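Local coordinates for NTF2 fold protein loop-helix-loop design NT-9 (Synthetic construct, PDB 6W90) that is a computationally designed protein of the NTF2 fold and holds a two-chain phospholipid in its pocket, at residues L58-M61 and Q62-S66; P118-K121 and K122-Q125. All blocks are in the same frame, centred on the assembly; numbering follows the deposited sequence.

Following the chain from the N terminus, contact 1 comes first, within helix 54-64 and just beyond it. Four strands, 70-79, 82-91, 94-105 and 108-114, then run through the mixed sheet before contact 2 is reached, in the loop and first turn of helix 121-129. The two lie in series, neither nested nor crossed, and each is local, so neither closes a long loop. Their centres are about 17 Å apart and their nearest atoms about 5 Å, without touching. What joins them is the lipid 3PE: Met61 and Trp64 of contact 1 meet its acyl chains, while Tyr120 of contact 2 sets a ring face to an ester carbonyl and a ring edge to the phosphate. Helix 121-129 also packs on contact 1 through Leu127.

Contact 1 of 2, residues L58-M61 and Q62-S66; sequences LDAM and QEWAS. With 3PE (1,2-Distearoyl-sn-glycerophosphoethanolamine), chain B.
Ala60 and Trp64, one helical turn apart near the C-terminal part of helix 54-64, meet in an i to i+4 contact on a helix that lines the lipid pocket of this NTF2 fold. The Ala60 methyl lies over one face of the indole, CB to Trp64 CZ3 4.3 Å. The Ala60 carbonyl oxygen takes the Trp64 N-H in a short, nearly straight bond (N to O 2.9 Å, 166° at the hydrogen), with a weak second one from Glu63 N. Leu127 of helix 121-129 packs on both Ala60 and Trp64, which joins the two helices.

Met61 meets the lipid more closely. Its chain leaves beside the backbone N, runs straight through chi2 and bends at chi3, which turns the methyl onto one acyl chain while the sulfur faces the other: CE is 3.7 Å from C3A of 3PE, SD 4.0 Å from C2D. The thioether thus touches both hydrocarbon tails at once. Trp64 adds a looser contact, CZ3 to lipid C25 at 4.1 Å, met obliquely.

Gln62 carries its CG anti to the backbone N (chi1 169°), and from there the chain runs out extended to reach Pro24 of helix 24-35. Its CB lies 3.4 Å from Asp59 O, and its N-H bonds to Leu58 O (N to O 3.1 Å, 154° at the hydrogen). Leu58 packs on Phe27 and Ala31 of helix 24-35, and Asp59 OD1 forms a salt bridge with Lys28. The helix is therefore flanked by helix 24-35 and by helix 121-129, with Met61 turned to the lipid. Beyond Trp64 the Ser66 hydroxyl folds back on its own backbone: OG donates to Glu63 O at 2.9 Å, in the carbonyl plane, and Ser66 N bonds to that same oxygen.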
ATOM      1  N   LEU A  58      -6.350   2.358   7.029  1.00 28.51           N
ATOM      2  CA  LEU A  58      -5.074   1.964   7.618  1.00 28.56           C
ATOM      3  C   LEU A  58      -5.275   0.996   8.783  1.00 30.32           C
ATOM      4  O   LEU A  58      -4.498   0.047   8.917  1.00 30.63           O
ATOM      5  CB  LEU A  58      -4.311   3.222   8.013  1.00 28.41           C
ATOM      6  CG  LEU A  58      -3.922   4.111   6.827  1.00 27.92           C
ATOM      7  CD1 LEU A  58      -3.440   5.450   7.377  1.00 27.92           C
ATOM      8  CD2 LEU A  58      -2.829   3.433   5.975  1.00 27.69           C
ATOM      9  N   ASP A  59      -6.351   1.147   9.566  1.00 29.57           N
ATOM     10  CA  ASP A  59      -6.663   0.159  10.595  1.00 32.05           C
ATOM     11  C   ASP A  59      -6.893  -1.225   9.989  1.00 36.48           C
ATOM     12  O   ASP A  59      -6.525  -2.248  10.584  1.00 39.44           O
ATOM     13  CB  ASP A  59      -7.913   0.556  11.375  1.00 33.62           C
ATOM     14  CG  ASP A  59      -7.706   1.748  12.276  1.00 47.86           C
ATOM     15  OD1 ASP A  59      -6.550   2.106  12.568  1.00 49.95           O
ATOM     16  OD2 ASP A  59      -8.726   2.319  12.715  1.00 52.83           O
ATOM     17  N   ALA A  60      -7.529  -1.275   8.816  1.00 30.09           N
ATOM     18  CA  ALA A  60      -7.832  -2.556   8.193  1.00 31.09           C
ATOM     19  C   ALA A  60      -6.551  -3.252   7.757  1.00 34.67           C
ATOM     20  O   ALA A  60      -6.412  -4.469   7.931  1.00 35.68           O
ATOM     21  CB  ALA A  60      -8.786  -2.356   7.019  1.00 30.69           C
ATOM     22  N   MET A  61      -5.585  -2.487   7.234  1.00 32.07           N
ATOM     23  CA  MET A  61      -4.268  -3.043   6.920  1.00 33.28           C
ATOM     24  C   MET A  61      -3.573  -3.605   8.152  1.00 32.30           C
ATOM     25  O   MET A  61      -2.906  -4.640   8.071  1.00 32.50           O
ATOM     26  CB  MET A  61      -3.365  -1.975   6.304  1.00 31.73           C
ATOM     27  CG  MET A  61      -3.867  -1.478   4.997  1.00 34.24           C
ATOM     28  SD  MET A  61      -2.725  -0.301   4.302  1.00 32.12           S
ATOM     29  CE  MET A  61      -1.513  -1.480   3.792  1.00 33.09           C
ATOM     30  N   GLN A  62      -3.681  -2.926   9.298  1.00 36.36           N
ATOM     31  CA  GLN A  62      -3.050  -3.444  10.509  1.00 43.88           C
ATOM     32  C   GLN A  62      -3.578  -4.830  10.843  1.00 44.13           C
ATOM     33  O   GLN A  62      -2.823  -5.714  11.257  1.00 44.07           O
ATOM     34  CB  GLN A  62      -3.282  -2.503  11.694  1.00 54.61           C
ATOM     35  CG  GLN A  62      -2.891  -3.094  13.070  1.00 67.30           C
ATOM     36  CD  GLN A  62      -3.316  -2.214  14.253  1.00 75.71           C
ATOM     37  OE1 GLN A  62      -3.979  -1.182  14.075  1.00 75.80           O
ATOM     38  NE2 GLN A  62      -2.921  -2.614  15.461  1.00 79.18           N
ATOM     39  N   GLU A  63      -4.875  -5.043  10.671  0.60 41.64           N
ATOM     40  CA  GLU A  63      -5.404  -6.343  11.052  0.60 43.49           C
ATOM     41  C   GLU A  63      -5.112  -7.390   9.984  0.60 41.56           C
ATOM     42  O   GLU A  63      -4.762  -8.528  10.316  0.60 40.37           O
ATOM     43  CB  GLU A  63      -6.901  -6.252  11.333  0.60 46.64           C
ATOM     44  CG  GLU A  63      -7.403  -7.466  12.089  0.60 50.98           C
ATOM     45  CD  GLU A  63      -8.568  -7.138  12.979  0.60 55.30           C
ATOM     46  OE1 GLU A  63      -9.210  -8.081  13.494  0.60 55.96           O
ATOM     47  OE2 GLU A  63      -8.841  -5.930  13.151  0.60 55.91           O
ATOM     48  N   TRP A  64      -5.218  -7.018   8.703  1.00 38.38           N
ATOM     49  CA  TRP A  64      -4.950  -7.966   7.624  1.00 37.45           C
ATOM     50  C   TRP A  64      -3.524  -8.482   7.650  1.00 36.16           C
ATOM     51  O   TRP A  64      -3.237  -9.572   7.135  1.00 32.77           O
ATOM     52  CB  TRP A  64      -5.184  -7.314   6.266  1.00 48.08           C
ATOM     53  CG  TRP A  64      -6.618  -7.261   5.843  1.00 64.28           C
ATOM     54  CD1 TRP A  64      -7.617  -8.115   6.213  1.00 73.07           C
ATOM     55  CD2 TRP A  64      -7.217  -6.308   4.951  1.00 73.52           C
ATOM     56  NE1 TRP A  64      -8.800  -7.755   5.609  1.00 77.70           N
ATOM     57  CE2 TRP A  64      -8.582  -6.651   4.829  1.00 77.61           C
ATOM     58  CE3 TRP A  64      -6.734  -5.201   4.245  1.00 77.37           C
ATOM     59  CZ2 TRP A  64      -9.467  -5.927   4.034  1.00 79.32           C
ATOM     60  CZ3 TRP A  64      -7.612  -4.486   3.457  1.00 78.81           C
ATOM     61  CH2 TRP A  64      -8.965  -4.852   3.358  1.00 79.55           C
ATOM     62  N   ALA A  65      -2.618  -7.736   8.249  1.00 35.62           N
ATOM     63  CA  ALA A  65      -1.228  -8.138   8.187  1.00 36.20           C
ATOM     64  C   ALA A  65      -0.973  -9.430   8.941  1.00 33.22           C
ATOM     65  O   ALA A  65      -0.016 -10.154   8.633  1.00 32.37           O
ATOM     66  CB  ALA A  65      -0.356  -7.022   8.743  1.00 42.43           C
ATOM     67  N   SER A  66      -1.774  -9.742   9.944  1.00 33.77           N
ATOM     68  CA  SER A  66      -1.447 -10.953  10.679  1.00 40.22           C
ATOM     69  C   SER A  66      -1.813 -12.200   9.887  1.00 44.52           C
ATOM     70  O   SER A  66      -1.446 -13.305  10.296  1.00 47.26           O
ATOM     71  CB  SER A  66      -2.108 -10.936  12.057  1.00 46.86           C
ATOM     72  OG  SER A  66      -3.442 -10.515  11.981  1.00 57.04           O
TER
HETATM   73  P   3PE B 201      -3.811 -12.215  -5.660  1.00 33.40           P
HETATM   74  N   3PE B 201      -4.605  -9.671  -9.134  1.00 78.91           N
HETATM   75  O11 3PE B 201      -3.752 -11.019  -4.529  1.00 44.36           O
HETATM   76  O12 3PE B 201      -2.473 -12.899  -5.753  1.00 30.56           O
HETATM   77  O13 3PE B 201      -4.068 -11.513  -7.144  1.00 43.90           O
HETATM   78  O14 3PE B 201      -4.960 -13.195  -5.424  1.00 31.72           O
HETATM   79  C11 3PE B 201      -3.013 -10.818  -7.760  1.00 61.76           C
HETATM   80  C12 3PE B 201      -3.398 -10.470  -9.192  1.00 72.87           C
HETATM   81  C1  3PE B 201      -4.939 -10.320  -4.273  1.00 63.06           C
HETATM   82  C2  3PE B 201      -4.780  -9.381  -3.067  1.00 71.51           C
HETATM   83  C3  3PE B 201      -3.406  -8.724  -3.215  1.00 71.30           C
HETATM   84  O31 3PE B 201      -3.280  -7.609  -2.383  1.00 67.92           O
HETATM   85  O32 3PE B 201      -3.308  -9.028  -0.647  1.00 70.42           O
HETATM   86  C31 3PE B 201      -3.291  -7.907  -1.016  1.00 65.63           C
HETATM   87  C32 3PE B 201      -3.288  -6.765  -0.008  1.00 58.17           C
HETATM   88  C33 3PE B 201      -2.892  -7.200   1.401  1.00 51.56           C
HETATM   89  C34 3PE B 201      -2.135  -6.022   2.011  1.00 48.90           C
HETATM   90  C35 3PE B 201      -2.043  -6.113   3.530  1.00 50.96           C
HETATM   91  C36 3PE B 201      -0.576  -6.307   3.927  1.00 56.99           C
HETATM   92  C37 3PE B 201       0.221  -4.998   3.860  1.00 62.12           C
HETATM   93  C38 3PE B 201       0.757  -4.685   2.457  1.00 61.84           C
HETATM   94  C39 3PE B 201       2.099  -3.939   2.504  1.00 59.02           C
HETATM   95  C3A 3PE B 201       1.952  -2.510   3.042  1.00 56.09           C
HETATM   96  C3B 3PE B 201       3.195  -1.658   2.761  1.00 54.86           C
HETATM   97  C3C 3PE B 201       2.931  -0.708   1.590  1.00 54.50           C
HETATM   98  C3D 3PE B 201       4.017   0.364   1.478  1.00 55.47           C
HETATM   99  C3E 3PE B 201       3.814   1.147   0.177  1.00 59.30           C
HETATM  100  C3F 3PE B 201       5.092   1.902  -0.210  1.00 68.83           C
HETATM  101  C3G 3PE B 201       4.910   2.624  -1.552  1.00 75.69           C
HETATM  102  C3H 3PE B 201       6.224   2.835  -2.319  1.00 79.83           C
HETATM  103  C3I 3PE B 201       7.054   4.009  -1.790  1.00 79.67           C
HETATM  104  O21 3PE B 201      -5.808  -8.432  -3.102  1.00 73.70           O
HETATM  105  O22 3PE B 201      -6.692  -9.062  -1.104  1.00 72.47           O
HETATM  106  C21 3PE B 201      -6.786  -8.383  -2.081  1.00 69.83           C
HETATM  107  C22 3PE B 201      -7.981  -7.428  -2.271  1.00 59.07           C
HETATM  108  C23 3PE B 201      -7.975  -6.245  -1.289  1.00 51.97           C
HETATM  109  C24 3PE B 201      -6.926  -5.183  -1.637  1.00 45.45           C
HETATM  110  C25 3PE B 201      -6.824  -4.088  -0.561  1.00 44.62           C
HETATM  111  C26 3PE B 201      -5.461  -3.409  -0.721  1.00 47.22           C
HETATM  112  C27 3PE B 201      -5.138  -2.424   0.403  1.00 47.37           C
HETATM  113  C28 3PE B 201      -3.718  -1.858   0.238  1.00 46.08           C
HETATM  114  C29 3PE B 201      -3.587  -0.672  -0.738  1.00 48.42           C
HETATM  115  C2A 3PE B 201      -2.216   0.023  -0.607  1.00 47.53           C
HETATM  116  C2B 3PE B 201      -2.257   1.309   0.219  1.00 44.68           C
HETATM  117  C2C 3PE B 201      -0.853   1.707   0.690  1.00 43.81           C
HETATM  118  C2D 3PE B 201      -0.971   2.434   2.028  1.00 43.45           C
HETATM  119  C2E 3PE B 201       0.348   3.046   2.480  1.00 43.78           C
HETATM  120  C2F 3PE B 201       1.195   2.019   3.227  1.00 45.98           C

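Contact 2 of 2, residues P118-K121 and K122-Q125; sequences PEYK and KVVQ. With 3PE (1,2-Distearoyl-sn-glycerophosphoethanolamine), chain B.
Tyr120 and Val123 lie side by side and point the same way, the valine at the edge of the phenol ring, near its plane: CG2 is 4.0 Å from Tyr120 CD1. The two faces of the ring are used differently. Over one stands the ester carbonyl oxygen O22 of 3PE, 3.9 Å above the plane and offset toward the rim; against the other rests Glu119 CG. Tyr120 CG sits beside the backbone N (chi1 -84°), which sets the ring alongside the glycerol ester, with the CE2 edge 3.5 Å from the phosphate oxygen O14. Its hydroxyl is hydrogen-bonded to Trp96 NE1. With an alanine in place of this tyrosine, the ester carbonyl would probably lose the ring face beside it, Trp96 NE1 its hydroxyl partner, and Val123 CG2 the edge it packs on.

Val124 turns a methyl inward, CG2 lying 3.5 Å from Tyr120 O, and also packs on Tyr47 and Phe49 of strand 47-49. Tyr120 O accepts from Val124 N (3.2 Å), and Lys121 O from Gln125 N (2.8 Å). Before them, two waters stand in for direct bonds: one links Pro118 O to Lys122 N, the other Glu119 O to Val123 N. The result is a water-bridged N-terminal turn leading into helix 121-129, where Tyr120 is one of the residues lining the phospholipid pocket of this NTF2 fold.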
ATOM      1  N   PRO A 118     -11.568 -10.562 -10.317  1.00 22.16           N
ATOM      2  CA  PRO A 118     -13.028 -10.599 -10.164  1.00 23.37           C
ATOM      3  C   PRO A 118     -13.508 -11.165  -8.866  1.00 24.91           C
ATOM      4  O   PRO A 118     -14.608 -10.779  -8.447  1.00 25.35           O
ATOM      5  CB  PRO A 118     -13.499 -11.456 -11.350  1.00 26.67           C
ATOM      6  CG  PRO A 118     -12.408 -11.291 -12.325  1.00 27.84           C
ATOM      7  CD  PRO A 118     -11.144 -11.217 -11.568  1.00 23.88           C
ATOM      8  N   GLU A 119     -12.774 -12.053  -8.218  1.00 25.79           N
ATOM      9  CA  GLU A 119     -13.300 -12.666  -7.007  1.00 23.19           C
ATOM     10  C   GLU A 119     -13.059 -11.818  -5.770  1.00 24.41           C
ATOM     11  O   GLU A 119     -13.535 -12.182  -4.692  1.00 26.29           O
ATOM     12  CB  GLU A 119     -12.732 -14.080  -6.832  1.00 27.12           C
ATOM     13  CG  GLU A 119     -11.432 -14.191  -6.109  1.00 26.86           C
ATOM     14  CD  GLU A 119     -10.219 -13.804  -6.946  1.00 26.03           C
ATOM     15  OE1 GLU A 119     -10.374 -13.246  -8.050  1.00 28.93           O
ATOM     16  OE2 GLU A 119      -9.075 -14.065  -6.499  1.00 28.42           O
ATOM     17  N   TYR A 120     -12.353 -10.695  -5.901  1.00 20.95           N
ATOM     18  CA  TYR A 120     -12.051  -9.806  -4.774  1.00 22.10           C
ATOM     19  C   TYR A 120     -12.877  -8.515  -4.830  1.00 22.34           C
ATOM     20  O   TYR A 120     -12.762  -7.675  -3.926  1.00 22.27           O
ATOM     21  CB  TYR A 120     -10.524  -9.517  -4.709  1.00 26.72           C
ATOM     22  CG  TYR A 120      -9.728 -10.606  -3.963  1.00 31.24           C
ATOM     23  CD1 TYR A 120      -9.994 -10.875  -2.641  1.00 39.69           C
ATOM     24  CD2 TYR A 120      -8.696 -11.344  -4.570  1.00 34.34           C
ATOM     25  CE1 TYR A 120      -9.303 -11.867  -1.935  1.00 46.81           C
ATOM     26  CE2 TYR A 120      -7.988 -12.339  -3.859  1.00 37.33           C
ATOM     27  CZ  TYR A 120      -8.300 -12.588  -2.530  1.00 45.86           C
ATOM     28  OH  TYR A 120      -7.652 -13.560  -1.763  1.00 49.44           O
ATOM     29  N   LYS A 121     -13.718  -8.335  -5.846  1.00 23.73           N
ATOM     30  CA  LYS A 121     -14.474  -7.090  -5.954  1.00 25.47           C
ATOM     31  C   LYS A 121     -15.353  -6.859  -4.720  1.00 26.17           C
ATOM     32  O   LYS A 121     -15.467  -5.725  -4.242  1.00 24.13           O
ATOM     33  CB  LYS A 121     -15.317  -7.103  -7.231  1.00 29.01           C
ATOM     34  CG  LYS A 121     -14.559  -7.347  -8.545  1.00 29.38           C
ATOM     35  CD  LYS A 121     -13.579  -6.251  -8.740  1.00 27.52           C
ATOM     36  CE  LYS A 121     -12.824  -6.352 -10.069  1.00 30.48           C
ATOM     37  NZ  LYS A 121     -13.701  -6.108 -11.173  1.00 30.21           N
ATOM     38  N   LYS A 122     -15.984  -7.920  -4.191  1.00 25.53           N
ATOM     39  CA  LYS A 122     -16.892  -7.729  -3.058  1.00 26.73           C
ATOM     40  C   LYS A 122     -16.129  -7.313  -1.811  1.00 24.72           C
ATOM     41  O   LYS A 122     -16.625  -6.500  -1.023  1.00 22.70           O
ATOM     42  CB  LYS A 122     -17.710  -8.987  -2.766  1.00 31.33           C
ATOM     43  CG  LYS A 122     -18.769  -8.772  -1.693  1.00 40.88           C
ATOM     44  CD  LYS A 122     -19.787  -7.682  -2.098  1.00 55.59           C
ATOM     45  CE  LYS A 122     -20.685  -7.249  -0.940  1.00 69.77           C
ATOM     46  NZ  LYS A 122     -21.723  -8.270  -0.631  1.00 79.21           N
ATOM     47  N   VAL A 123     -14.905  -7.818  -1.647  1.00 24.38           N
ATOM     48  CA  VAL A 123     -14.059  -7.398  -0.543  1.00 23.21           C
ATOM     49  C   VAL A 123     -13.788  -5.905  -0.622  1.00 21.66           C
ATOM     50  O   VAL A 123     -13.865  -5.185   0.381  1.00 21.18           O
ATOM     51  CB  VAL A 123     -12.748  -8.195  -0.566  1.00 27.59           C
ATOM     52  CG1 VAL A 123     -11.813  -7.647   0.449  1.00 28.87           C
ATOM     53  CG2 VAL A 123     -13.021  -9.639  -0.280  1.00 32.75           C
ATOM     54  N   VAL A 124     -13.435  -5.427  -1.811  1.00 20.41           N
ATOM     55  CA  VAL A 124     -13.115  -4.017  -1.950  1.00 17.80           C
ATOM     56  C   VAL A 124     -14.373  -3.179  -1.798  1.00 19.84           C
ATOM     57  O   VAL A 124     -14.324  -2.103  -1.195  1.00 20.14           O
ATOM     58  CB  VAL A 124     -12.430  -3.755  -3.297  1.00 19.13           C
ATOM     59  CG1 VAL A 124     -12.063  -2.300  -3.406  1.00 21.92           C
ATOM     60  CG2 VAL A 124     -11.135  -4.574  -3.416  1.00 20.25           C
ATOM     61  N   GLN A 125     -15.497  -3.623  -2.373  1.00 18.72           N
ATOM     62  CA  GLN A 125     -16.747  -2.897  -2.169  1.00 19.81           C
ATOM     63  C   GLN A 125     -17.095  -2.796  -0.689  1.00 21.60           C
ATOM     64  O   GLN A 125     -17.481  -1.724  -0.218  1.00 21.39           O
ATOM     65  CB  GLN A 125     -17.883  -3.564  -2.937  1.00 25.56           C
ATOM     66  CG  GLN A 125     -19.172  -2.781  -2.823  1.00 28.81           C
ATOM     67  CD  GLN A 125     -20.151  -3.115  -3.877  1.00 37.95           C
ATOM     68  OE1 GLN A 125     -20.853  -2.238  -4.381  1.00 47.77           O
ATOM     69  NE2 GLN A 125     -20.265  -4.390  -4.190  1.00 31.22           N
TER
HETATM   70  P   3PE B 201      -3.811 -12.215  -5.660  1.00 33.40           P
HETATM   71  N   3PE B 201      -4.605  -9.671  -9.134  1.00 78.91           N
HETATM   72  O11 3PE B 201      -3.752 -11.019  -4.529  1.00 44.36           O
HETATM   73  O12 3PE B 201      -2.473 -12.899  -5.753  1.00 30.56           O
HETATM   74  O13 3PE B 201      -4.068 -11.513  -7.144  1.00 43.90           O
HETATM   75  O14 3PE B 201      -4.960 -13.195  -5.424  1.00 31.72           O
HETATM   76  C11 3PE B 201      -3.013 -10.818  -7.760  1.00 61.76           C
HETATM   77  C12 3PE B 201      -3.398 -10.470  -9.192  1.00 72.87           C
HETATM   78  C1  3PE B 201      -4.939 -10.320  -4.273  1.00 63.06           C
HETATM   79  C2  3PE B 201      -4.780  -9.381  -3.067  1.00 71.51           C
HETATM   80  C3  3PE B 201      -3.406  -8.724  -3.215  1.00 71.30           C
HETATM   81  O31 3PE B 201      -3.280  -7.609  -2.383  1.00 67.92           O
HETATM   82  O32 3PE B 201      -3.308  -9.028  -0.647  1.00 70.42           O
HETATM   83  C31 3PE B 201      -3.291  -7.907  -1.016  1.00 65.63           C
HETATM   84  C32 3PE B 201      -3.288  -6.765  -0.008  1.00 58.17           C
HETATM   85  C33 3PE B 201      -2.892  -7.200   1.401  1.00 51.56           C
HETATM   86  C34 3PE B 201      -2.135  -6.022   2.011  1.00 48.90           C
HETATM   87  C35 3PE B 201      -2.043  -6.113   3.530  1.00 50.96           C
HETATM   88  C36 3PE B 201      -0.576  -6.307   3.927  1.00 56.99           C
HETATM   89  C37 3PE B 201       0.221  -4.998   3.860  1.00 62.12           C
HETATM   90  C38 3PE B 201       0.757  -4.685   2.457  1.00 61.84           C
HETATM   91  C39 3PE B 201       2.099  -3.939   2.504  1.00 59.02           C
HETATM   92  C3A 3PE B 201       1.952  -2.510   3.042  1.00 56.09           C
HETATM   93  C3B 3PE B 201       3.195  -1.658   2.761  1.00 54.86           C
HETATM   94  C3C 3PE B 201       2.931  -0.708   1.590  1.00 54.50           C
HETATM   95  C3D 3PE B 201       4.017   0.364   1.478  1.00 55.47           C
HETATM   96  C3E 3PE B 201       3.814   1.147   0.177  1.00 59.30           C
HETATM   97  C3F 3PE B 201       5.092   1.902  -0.210  1.00 68.83           C
HETATM   98  C3G 3PE B 201       4.910   2.624  -1.552  1.00 75.69           C
HETATM   99  C3H 3PE B 201       6.224   2.835  -2.319  1.00 79.83           C
HETATM  100  C3I 3PE B 201       7.054   4.009  -1.790  1.00 79.67           C
HETATM  101  O21 3PE B 201      -5.808  -8.432  -3.102  1.00 73.70           O
HETATM  102  O22 3PE B 201      -6.692  -9.062  -1.104  1.00 72.47           O
HETATM  103  C21 3PE B 201      -6.786  -8.383  -2.081  1.00 69.83           C
HETATM  104  C22 3PE B 201      -7.981  -7.428  -2.271  1.00 59.07           C
HETATM  105  C23 3PE B 201      -7.975  -6.245  -1.289  1.00 51.97           C
HETATM  106  C24 3PE B 201      -6.926  -5.183  -1.637  1.00 45.45           C
HETATM  107  C25 3PE B 201      -6.824  -4.088  -0.561  1.00 44.62           C
HETATM  108  C26 3PE B 201      -5.461  -3.409  -0.721  1.00 47.22           C
HETATM  109  C27 3PE B 201      -5.138  -2.424   0.403  1.00 47.37           C
HETATM  110  C28 3PE B 201      -3.718  -1.858   0.238  1.00 46.08           C
HETATM  111  C29 3PE B 201      -3.587  -0.672  -0.738  1.00 48.42           C
HETATM  112  C2A 3PE B 201      -2.216   0.023  -0.607  1.00 47.53           C
HETATM  113  C2B 3PE B 201      -2.257   1.309   0.219  1.00 44.68           C
HETATM  114  C2C 3PE B 201      -0.853   1.707   0.690  1.00 43.81           C
HETATM  115  C2D 3PE B 201      -0.971   2.434   2.028  1.00 43.45           C
HETATM  116  C2E 3PE B 201       0.348   3.046   2.480  1.00 43.78           C
HETATM  117  C2F 3PE B 201       1.195   2.019   3.227  1.00 45.98           C
HETATM  118  O   HOH W   1     -16.167 -10.338  -6.027  1.00 29.01           O
HETATM  119  O   HOH W   2     -14.727 -10.584  -2.844  1.00 38.65           O